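Local coordinates for UV damage endonuclease (Sulfolobus acidocaldarius, PDB 3TC3), which probably acts as a metal-dependent endonuclease in DNA repair, cutting DNA at UV-induced and other lesions, at residues L192-V203 with P216-L227. Numbering follows the deposited sequence.
Sequences LVIENDDKVFSV and PVIFDNLHHSIL. With MN (manganese (II) ion), chain C.
Glu195, on strand 192-195 of the TIM barrel, and Asp220, at the junction of the neighbouring parallel strand and helix 221-226, reach to one manganese ion. The Glu195 side chain can be followed outward: CB lies beside Ile218, CG passes Ile218 O and the CB of Asp220, and with CG anti to the backbone N (chi1 177°) and the chain extended beyond it, the carboxylate reaches the metal. There OE2 binds manganese at 2.2 Å, while OE1 accepts from a metal-bound water and from Gln160. Asp220 OD2 takes a second position on the ion, its carboxylate plane nearly parallel to that of Glu195 (3° apart); Glu288 OE1 also binds the ion, and Asp251 belongs to the same site.

Just beyond the strand, the Asn196 amide clasps the start of helix 221-226. Its OD1 receives Asp220 N in the carbonyl plane, on a lone pair (3.0 Å), and its ND2 donates almost straight to Asp220 O (3.3 Å). His223, in the first turn of the helix, donates a hydrogen bond from ND1 to Asn196 O (2.8 Å), with the oxygen close to the ring plane. Asp220 OD1 caps the helix by accepting His223 N (2.9 Å) and lies above one face of that imidazole, offset toward its rim.

Asp220 is thus gripped through both backbone polar atoms and both carboxylate oxygens. The cation probably offsets the mutual repulsion of the two carboxylates, with Glu195 OE2 and Asp220 OD2 3.0 Å apart, and Asn196 acts as a second-shell residue that positions a metal ligand.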
loop_
_atom_site.group_PDB
_atom_site.type_symbol
_atom_site.label_atom_id
_atom_site.label_comp_id
_atom_site.label_asym_id
_atom_site.label_seq_id
_atom_site.Cartn_x
_atom_site.Cartn_y
_atom_site.Cartn_z
ATOM N N LEU A 192 -1.943 0.898 -10.579
ATOM C CA LEU A 192 -2.889 0.215 -9.660
ATOM C C LEU A 192 -2.539 -1.269 -9.503
ATOM O O LEU A 192 -2.116 -1.945 -10.461
ATOM C CB LEU A 192 -4.310 0.317 -10.252
ATOM C CG LEU A 192 -5.399 0.124 -9.224
ATOM C CD1 LEU A 192 -5.514 1.359 -8.293
ATOM C CD2 LEU A 192 -6.784 -0.058 -9.925
ATOM N N VAL A 193 -2.672 -1.737 -8.242
ATOM C CA VAL A 193 -2.516 -3.150 -7.958
ATOM C C VAL A 193 -3.663 -3.570 -7.013
ATOM O O VAL A 193 -4.263 -2.711 -6.354
ATOM C CB VAL A 193 -1.123 -3.529 -7.344
ATOM C CG1 VAL A 193 0.005 -3.056 -8.259
ATOM C CG2 VAL A 193 -1.023 -2.919 -5.935
ATOM N N ILE A 194 -4.081 -4.835 -7.088
ATOM C CA ILE A 194 -5.210 -5.249 -6.265
ATOM C C ILE A 194 -4.742 -6.320 -5.275
ATOM O O ILE A 194 -3.905 -7.118 -5.571
ATOM C CB ILE A 194 -6.404 -5.794 -7.117
ATOM C CG1 ILE A 194 -5.960 -6.913 -8.010
ATOM C CG2 ILE A 194 -7.129 -4.662 -7.892
ATOM C CD1 ILE A 194 -7.186 -7.624 -8.763
ATOM N N GLU A 195 -5.388 -6.391 -4.134
ATOM C CA GLU A 195 -4.988 -7.330 -3.106
ATOM C C GLU A 195 -6.223 -8.157 -2.701
ATOM O O GLU A 195 -7.398 -7.724 -2.715
ATOM C CB GLU A 195 -4.619 -6.458 -1.897
ATOM C CG GLU A 195 -4.216 -7.186 -0.601
ATOM C CD GLU A 195 -4.187 -6.255 0.617
ATOM O OE1 GLU A 195 -4.081 -5.039 0.472
ATOM O OE2 GLU A 195 -4.234 -6.760 1.749
ATOM N N ASN A 196 -5.949 -9.402 -2.336
ATOM C CA ASN A 196 -6.984 -10.247 -1.854
ATOM C C ASN A 196 -7.431 -9.796 -0.458
ATOM O O ASN A 196 -6.587 -9.331 0.335
ATOM C CB ASN A 196 -6.519 -11.724 -1.879
ATOM C CG ASN A 196 -5.263 -11.984 -1.026
ATOM O OD1 ASN A 196 -4.246 -11.351 -1.286
ATOM N ND2 ASN A 196 -5.365 -12.840 0.011
ATOM N N ASP A 197 -8.706 -9.984 -0.187
ATOM C CA ASP A 197 -9.204 -9.711 1.196
ATOM C C ASP A 197 -9.629 -10.948 1.947
ATOM O O ASP A 197 -9.672 -12.037 1.353
ATOM C CB ASP A 197 -10.237 -8.573 1.121
ATOM C CG ASP A 197 -11.550 -9.037 0.507
ATOM O OD1 ASP A 197 -12.368 -9.663 1.250
ATOM O OD2 ASP A 197 -11.845 -8.799 -0.687
ATOM N N ASP A 198 -10.080 -10.776 3.230
ATOM C CA ASP A 198 -10.360 -11.965 4.001
ATOM C C ASP A 198 -11.831 -12.284 4.086
ATOM O O ASP A 198 -12.241 -13.237 4.755
ATOM C CB ASP A 198 -9.721 -11.821 5.401
ATOM C CG ASP A 198 -10.233 -10.622 6.183
ATOM O OD1 ASP A 198 -10.874 -9.712 5.672
ATOM O OD2 ASP A 198 -9.928 -10.569 7.400
ATOM N N LYS A 199 -12.646 -11.514 3.357
ATOM C CA LYS A 199 -14.082 -11.704 3.417
ATOM C C LYS A 199 -14.764 -12.149 2.108
ATOM O O LYS A 199 -15.669 -12.996 2.165
ATOM C CB LYS A 199 -14.791 -10.441 3.904
ATOM C CG LYS A 199 -14.343 -9.893 5.222
ATOM C CD LYS A 199 -14.790 -10.753 6.448
ATOM C CE LYS A 199 -14.533 -10.042 7.829
ATOM N NZ LYS A 199 -13.309 -9.149 7.806
ATOM N N VAL A 200 -14.356 -11.623 0.967
ATOM C CA VAL A 200 -15.048 -11.874 -0.261
ATOM C C VAL A 200 -14.167 -12.228 -1.446
ATOM O O VAL A 200 -14.374 -13.263 -2.041
ATOM C CB VAL A 200 -15.883 -10.646 -0.678
ATOM C CG1 VAL A 200 -16.659 -10.968 -2.023
ATOM C CG2 VAL A 200 -16.971 -10.403 0.434
ATOM N N PHE A 201 -13.157 -11.388 -1.703
ATOM C CA PHE A 201 -12.371 -11.557 -2.914
ATOM C C PHE A 201 -11.025 -12.238 -2.647
ATOM O O PHE A 201 -10.081 -11.649 -2.114
ATOM C CB PHE A 201 -12.154 -10.214 -3.679
ATOM C CG PHE A 201 -13.438 -9.673 -4.166
ATOM C CD1 PHE A 201 -14.134 -10.337 -5.224
ATOM C CD2 PHE A 201 -14.077 -8.589 -3.479
ATOM C CE1 PHE A 201 -15.408 -9.865 -5.631
ATOM C CE2 PHE A 201 -15.360 -8.146 -3.870
ATOM C CZ PHE A 201 -15.997 -8.719 -4.944
ATOM N N SER A 202 -10.934 -13.482 -3.075
ATOM C CA SER A 202 -9.789 -14.319 -2.817
ATOM C C SER A 202 -8.664 -14.066 -3.822
ATOM O O SER A 202 -8.881 -13.300 -4.785
ATOM C CB SER A 202 -10.240 -15.803 -2.965
ATOM O OG SER A 202 -10.619 -16.039 -4.352
ATOM N N VAL A 203 -7.537 -14.693 -3.642
ATOM C CA VAL A 203 -6.482 -14.706 -4.665
ATOM C C VAL A 203 -7.037 -15.141 -6.035
ATOM O O VAL A 203 -6.757 -14.505 -7.072
ATOM C CB VAL A 203 -5.318 -15.536 -4.222
ATOM C CG1 VAL A 203 -4.259 -15.639 -5.345
ATOM C CG2 VAL A 203 -4.666 -14.817 -3.009
ATOM N N PRO A 216 -1.401 -6.070 -11.592
ATOM C CA PRO A 216 -0.708 -7.018 -10.622
ATOM C C PRO A 216 -1.465 -7.226 -9.351
ATOM O O PRO A 216 -2.236 -6.363 -8.878
ATOM C CB PRO A 216 0.637 -6.329 -10.375
ATOM C CG PRO A 216 0.743 -5.254 -11.527
ATOM C CD PRO A 216 -0.653 -4.782 -11.745
ATOM N N VAL A 217 -1.332 -8.420 -8.814
ATOM C CA VAL A 217 -1.927 -8.806 -7.570
ATOM C C VAL A 217 -0.917 -8.810 -6.429
ATOM O O VAL A 217 0.112 -9.482 -6.513
ATOM C CB VAL A 217 -2.577 -10.207 -7.711
ATOM C CG1 VAL A 217 -3.289 -10.666 -6.366
ATOM C CG2 VAL A 217 -3.582 -10.198 -8.910
ATOM N N ILE A 218 -1.260 -8.054 -5.409
ATOM C CA ILE A 218 -0.499 -8.167 -4.129
ATOM C C ILE A 218 -1.102 -9.288 -3.302
ATOM O O ILE A 218 -2.302 -9.234 -2.941
ATOM C CB ILE A 218 -0.612 -6.854 -3.304
ATOM C CG1 ILE A 218 0.147 -5.767 -3.987
ATOM C CG2 ILE A 218 0.021 -7.073 -1.846
ATOM C CD1 ILE A 218 0.309 -4.478 -3.164
ATOM N N PHE A 219 -0.261 -10.259 -2.957
ATOM C CA PHE A 219 -0.671 -11.336 -2.036
ATOM C C PHE A 219 -0.570 -10.966 -0.573
ATOM O O PHE A 219 0.461 -10.523 -0.141
ATOM C CB PHE A 219 0.307 -12.508 -2.292
ATOM C CG PHE A 219 0.051 -13.718 -1.448
ATOM C CD1 PHE A 219 -1.062 -14.562 -1.696
ATOM C CD2 PHE A 219 0.870 -13.994 -0.348
ATOM C CE1 PHE A 219 -1.247 -15.673 -0.939
ATOM C CE2 PHE A 219 0.640 -15.112 0.435
ATOM C CZ PHE A 219 -0.449 -15.968 0.141
ATOM N N ASP A 220 -1.646 -11.111 0.143
ATOM C CA ASP A 220 -1.692 -10.874 1.580
ATOM C C ASP A 220 -1.828 -12.219 2.228
ATOM O O ASP A 220 -2.799 -12.903 2.005
ATOM C CB ASP A 220 -2.841 -9.999 1.900
ATOM C CG ASP A 220 -2.844 -9.690 3.351
ATOM O OD1 ASP A 220 -2.969 -10.550 4.208
ATOM O OD2 ASP A 220 -2.674 -8.444 3.636
ATOM N N ASN A 221 -0.784 -12.587 2.984
ATOM C CA ASN A 221 -0.739 -13.975 3.494
ATOM C C ASN A 221 -1.840 -14.233 4.563
ATOM O O ASN A 221 -2.411 -15.306 4.539
ATOM C CB ASN A 221 0.614 -14.318 4.029
ATOM C CG ASN A 221 0.987 -13.568 5.252
ATOM O OD1 ASN A 221 0.756 -12.342 5.381
ATOM N ND2 ASN A 221 1.610 -14.303 6.198
ATOM N N LEU A 222 -2.075 -13.300 5.477
ATOM C CA LEU A 222 -3.082 -13.559 6.532
ATOM C C LEU A 222 -4.445 -13.647 5.845
ATOM O O LEU A 222 -5.212 -14.550 6.123
ATOM C CB LEU A 222 -3.049 -12.400 7.531
ATOM C CG LEU A 222 -4.125 -12.476 8.634
ATOM C CD1 LEU A 222 -3.975 -13.739 9.438
ATOM C CD2 LEU A 222 -4.000 -11.238 9.551
ATOM N N HIS A 223 -4.717 -12.763 4.858
ATOM C CA HIS A 223 -6.018 -12.852 4.219
ATOM C C HIS A 223 -6.228 -14.154 3.488
ATOM O O HIS A 223 -7.333 -14.738 3.492
ATOM C CB HIS A 223 -6.210 -11.694 3.249
ATOM C CG HIS A 223 -6.205 -10.316 3.884
ATOM N ND1 HIS A 223 -6.147 -9.186 3.110
ATOM C CD2 HIS A 223 -6.151 -9.906 5.205
ATOM C CE1 HIS A 223 -6.106 -8.074 3.894
ATOM N NE2 HIS A 223 -6.084 -8.478 5.182
ATOM N N HIS A 224 -5.184 -14.588 2.813
ATOM C CA HIS A 224 -5.271 -15.878 2.108
ATOM C C HIS A 224 -5.457 -17.023 3.070
ATOM O O HIS A 224 -6.221 -17.939 2.750
ATOM C CB HIS A 224 -3.962 -16.029 1.315
ATOM C CG HIS A 224 -3.886 -17.367 0.548
ATOM N ND1 HIS A 224 -4.610 -17.591 -0.592
ATOM C CD2 HIS A 224 -3.153 -18.533 0.787
ATOM C CE1 HIS A 224 -4.371 -18.879 -1.030
ATOM N NE2 HIS A 224 -3.460 -19.432 -0.199
ATOM N N SER A 225 -4.810 -16.980 4.236
ATOM C CA SER A 225 -4.927 -18.071 5.189
ATOM C C SER A 225 -6.403 -18.184 5.601
ATOM O O SER A 225 -6.918 -19.312 5.902
ATOM C CB SER A 225 -4.042 -17.827 6.389
ATOM O OG SER A 225 -4.540 -16.848 7.304
ATOM N N ILE A 226 -7.111 -17.043 5.626
ATOM C CA ILE A 226 -8.523 -17.001 6.085
ATOM C C ILE A 226 -9.518 -17.368 4.954
ATOM O O ILE A 226 -10.501 -18.073 5.155
ATOM C CB ILE A 226 -8.859 -15.631 6.671
ATOM C CG1 ILE A 226 -7.989 -15.430 7.947
ATOM C CG2 ILE A 226 -10.388 -15.449 7.009
ATOM C CD1 ILE A 226 -8.169 -13.996 8.516
ATOM N N LEU A 227 -9.234 -16.897 3.749
ATOM C CA LEU A 227 -10.174 -17.033 2.627
ATOM C C LEU A 227 -9.380 -17.508 1.401
ATOM O O LEU A 227 -8.610 -16.707 0.815
ATOM C CB LEU A 227 -10.836 -15.669 2.321
ATOM C CG LEU A 227 -11.822 -15.756 1.158
ATOM C CD1 LEU A 227 -13.096 -16.581 1.603
ATOM C CD2 LEU A 227 -12.198 -14.361 0.699
HETATM MN MN MN C . -2.795 -6.510 3.417
HETATM O O HOH W 1 -3.430 -4.229 3.100
HETATM O O HOH W 2 -7.968 -13.963 0.285
HETATM O O HOH W 3 -7.047 -16.682 -1.488
#